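PDB 6A2F: alanine racemase, biosynthetic from Pseudomonas aeruginosa PAO1, which belongs to the alanine racemase family, with an N-terminal TIM-barrel domain, a C-terminal domain rich in strands and a covalently bound pyridoxal phosphate cofactor. Local coordinates for residues S158-A163 with S194-T199. Numbering follows the deposited sequence.
Sequences SHFACA and SAAVLT
The Phe160 ring meets the Ala196 methyl with its CD2 and CE2 atoms. CE2 lies 3.7 Å from Ala196 CB and CD2 3.8 Å from the same methyl. The methyl comes at the ring obliquely. The Phe160 CB points toward helix 194-199, and CG, anti to the carbonyl carbon (chi1 -75°), brings CE2 and CD2 against Ala196 CB. Beyond this segment pair, Thr171, Gln174 and Ala203 also touch the Phe160 side chain. Ala163 makes the second point of contact, where its CB meets Ala195 CB at 3.7 Å. The Ala163 carbonyl adds to it, with O 3.5 Å from Ala195 CB. The two methyls lie where the backbones run closest, CA to CA 5.5 Å for Ala163 and Ala195. No hydrogen bond joins the segments. The contact is small and rests mainly on methyl and ring packing, with the Ala163 carbonyl oxygen against a methyl. Thr199 OG1 is 4.2 Å from Ala163 O, and its hydrogen bond goes to its own helix instead. It donates to Ala195 O at 2.7 Å, from 45° above the carbonyl plane. Its chi1 of 60° sets OG1 between the backbone N and the carbonyl carbon and turns it back along the helix.

Ser194, the first residue of the helix, holds the cofactor phosphate through a hydrogen bond from OG to OP3 of the modified residue at position 34. On the loop, His159 NE2 bonds Tyr254 OH of the second subunit. Within the TIM-barrel domain, the contact ties the loop between strand 151-157 and helix 169-179 to helix 194-199, which follows strand 189-190, the neighbour of 151-157 in a parallel sheet.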
ATOM      1  N   SER A 158       0.394  16.556  23.056  1.00 11.63           N
ATOM      2  CA  SER A 158      -0.135  17.236  21.882  1.00 11.88           C
ATOM      3  C   SER A 158       0.798  16.987  20.703  1.00 12.13           C
ATOM      4  O   SER A 158       1.903  16.467  20.878  1.00 12.29           O
ATOM      5  CB  SER A 158      -0.306  18.734  22.139  1.00 11.90           C
ATOM      6  OG  SER A 158      -1.292  19.280  21.283  1.00 11.93           O
ATOM      7  N   HIS A 159       0.357  17.362  19.509  1.00 12.40           N
ATOM      8  CA  HIS A 159       1.065  17.011  18.284  1.00 12.79           C
ATOM      9  C   HIS A 159       1.022  18.169  17.279  1.00 12.96           C
ATOM     10  O   HIS A 159      -0.041  18.747  17.046  1.00 12.91           O
ATOM     11  CB  HIS A 159       0.444  15.738  17.688  1.00 12.94           C
ATOM     12  CG  HIS A 159       1.212  15.157  16.541  1.00 13.13           C
ATOM     13  ND1 HIS A 159       2.381  14.444  16.708  1.00 13.24           N
ATOM     14  CD2 HIS A 159       0.966  15.166  15.209  1.00 13.12           C
ATOM     15  CE1 HIS A 159       2.826  14.048  15.529  1.00 13.31           C
ATOM     16  NE2 HIS A 159       1.985  14.473  14.602  1.00 13.28           N
ATOM     17  N   PHE A 160       2.182  18.499  16.703  1.00 13.17           N
ATOM     18  CA  PHE A 160       2.323  19.604  15.742  1.00 13.51           C
ATOM     19  C   PHE A 160       1.729  19.268  14.382  1.00 13.76           C
ATOM     20  O   PHE A 160       1.728  18.108  13.977  1.00 13.95           O
ATOM     21  CB  PHE A 160       3.798  19.948  15.524  1.00 13.46           C
ATOM     22  CG  PHE A 160       4.436  20.705  16.656  1.00 13.50           C
ATOM     23  CD1 PHE A 160       3.987  21.974  17.013  1.00 13.42           C
ATOM     24  CD2 PHE A 160       5.523  20.164  17.339  1.00 13.47           C
ATOM     25  CE1 PHE A 160       4.594  22.678  18.042  1.00 13.39           C
ATOM     26  CE2 PHE A 160       6.135  20.866  18.367  1.00 13.45           C
ATOM     27  CZ  PHE A 160       5.671  22.124  18.719  1.00 13.47           C
ATOM     28  N   ALA A 161       1.253  20.287  13.671  1.00 14.08           N
ATOM     29  CA  ALA A 161       0.723  20.106  12.310  1.00 14.44           C
ATOM     30  C   ALA A 161       1.724  20.474  11.204  1.00 14.68           C
ATOM     31  O   ALA A 161       1.605  20.003  10.071  1.00 14.43           O
ATOM     32  CB  ALA A 161      -0.572  20.892  12.132  1.00 14.20           C
ATOM     33  N   CYS A 162       2.693  21.325  11.534  1.00 15.20           N
ATOM     34  CA  CYS A 162       3.579  21.904  10.523  1.00 16.04           C
ATOM     35  C   CYS A 162       5.030  22.020  10.983  1.00 16.71           C
ATOM     36  O   CYS A 162       5.794  22.825  10.436  1.00 16.68           O
ATOM     37  CB  CYS A 162       3.082  23.290  10.094  1.00 15.90           C
ATOM     38  SG  CYS A 162       1.343  23.404   9.629  1.00 15.99           S
ATOM     39  N   ALA A 163       5.416  21.220  11.973  1.00 17.40           N
ATOM     40  CA  ALA A 163       6.795  21.217  12.454  1.00 18.55           C
ATOM     41  C   ALA A 163       7.803  20.847  11.354  1.00 19.58           C
ATOM     42  O   ALA A 163       9.006  21.054  11.517  1.00 19.62           O
ATOM     43  CB  ALA A 163       6.940  20.295  13.657  1.00 18.32           C
ATOM     44  N   SER A 194       9.349  13.707  15.244  1.00 13.18           N
ATOM     45  CA  SER A 194      10.705  13.698  14.675  1.00 13.19           C
ATOM     46  C   SER A 194      11.142  15.100  14.269  1.00 13.35           C
ATOM     47  O   SER A 194      12.229  15.557  14.640  1.00 13.16           O
ATOM     48  CB  SER A 194      10.794  12.762  13.469  1.00 13.13           C
ATOM     49  OG  SER A 194      10.573  11.411  13.835  1.00 12.97           O
ATOM     50  N   ALA A 195      10.273  15.777  13.520  1.00 13.57           N
ATOM     51  CA  ALA A 195      10.499  17.150  13.093  1.00 13.83           C
ATOM     52  C   ALA A 195      10.920  18.033  14.266  1.00 14.15           C
ATOM     53  O   ALA A 195      11.958  18.701  14.207  1.00 14.39           O
ATOM     54  CB  ALA A 195       9.253  17.704  12.416  1.00 13.68           C
ATOM     55  N   ALA A 196      10.128  18.004  15.336  1.00 14.29           N
ATOM     56  CA  ALA A 196      10.380  18.832  16.506  1.00 14.46           C
ATOM     57  C   ALA A 196      11.591  18.366  17.309  1.00 14.65           C
ATOM     58  O   ALA A 196      12.285  19.188  17.909  1.00 14.64           O
ATOM     59  CB  ALA A 196       9.140  18.900  17.390  1.00 14.50           C
ATOM     60  N   VAL A 197      11.847  17.056  17.318  1.00 14.94           N
ATOM     61  CA  VAL A 197      13.008  16.495  18.025  1.00 15.27           C
ATOM     62  C   VAL A 197      14.295  17.109  17.481  1.00 15.67           C
ATOM     63  O   VAL A 197      15.255  17.338  18.228  1.00 15.79           O
ATOM     64  CB  VAL A 197      13.074  14.951  17.920  1.00 15.12           C
ATOM     65  CG1 VAL A 197      14.450  14.422  18.318  1.00 14.90           C
ATOM     66  CG2 VAL A 197      11.999  14.310  18.784  1.00 14.97           C
ATOM     67  N   LEU A 198      14.297  17.392  16.183  1.00 15.94           N
ATOM     68  CA  LEU A 198      15.480  17.918  15.519  1.00 16.56           C
ATOM     69  C   LEU A 198      15.545  19.444  15.488  1.00 17.13           C
ATOM     70  O   LEU A 198      16.630  20.007  15.392  1.00 17.13           O
ATOM     71  CB  LEU A 198      15.600  17.348  14.099  1.00 16.23           C
ATOM     72  CG  LEU A 198      16.024  15.882  13.969  1.00 16.15           C
ATOM     73  CD1 LEU A 198      15.511  15.294  12.660  1.00 16.10           C
ATOM     74  CD2 LEU A 198      17.536  15.719  14.094  1.00 15.96           C
ATOM     75  N   THR A 199      14.397  20.114  15.569  1.00 18.05           N
ATOM     76  CA  THR A 199      14.366  21.556  15.319  1.00 18.82           C
ATOM     77  C   THR A 199      13.681  22.438  16.369  1.00 19.59           C
ATOM     78  O   THR A 199      13.909  23.650  16.381  1.00 20.23           O
ATOM     79  CB  THR A 199      13.778  21.873  13.929  1.00 18.83           C
ATOM     80  OG1 THR A 199      12.441  21.368  13.850  1.00 19.09           O
ATOM     81  CG2 THR A 199      14.632  21.249  12.820  1.00 18.52           C
TER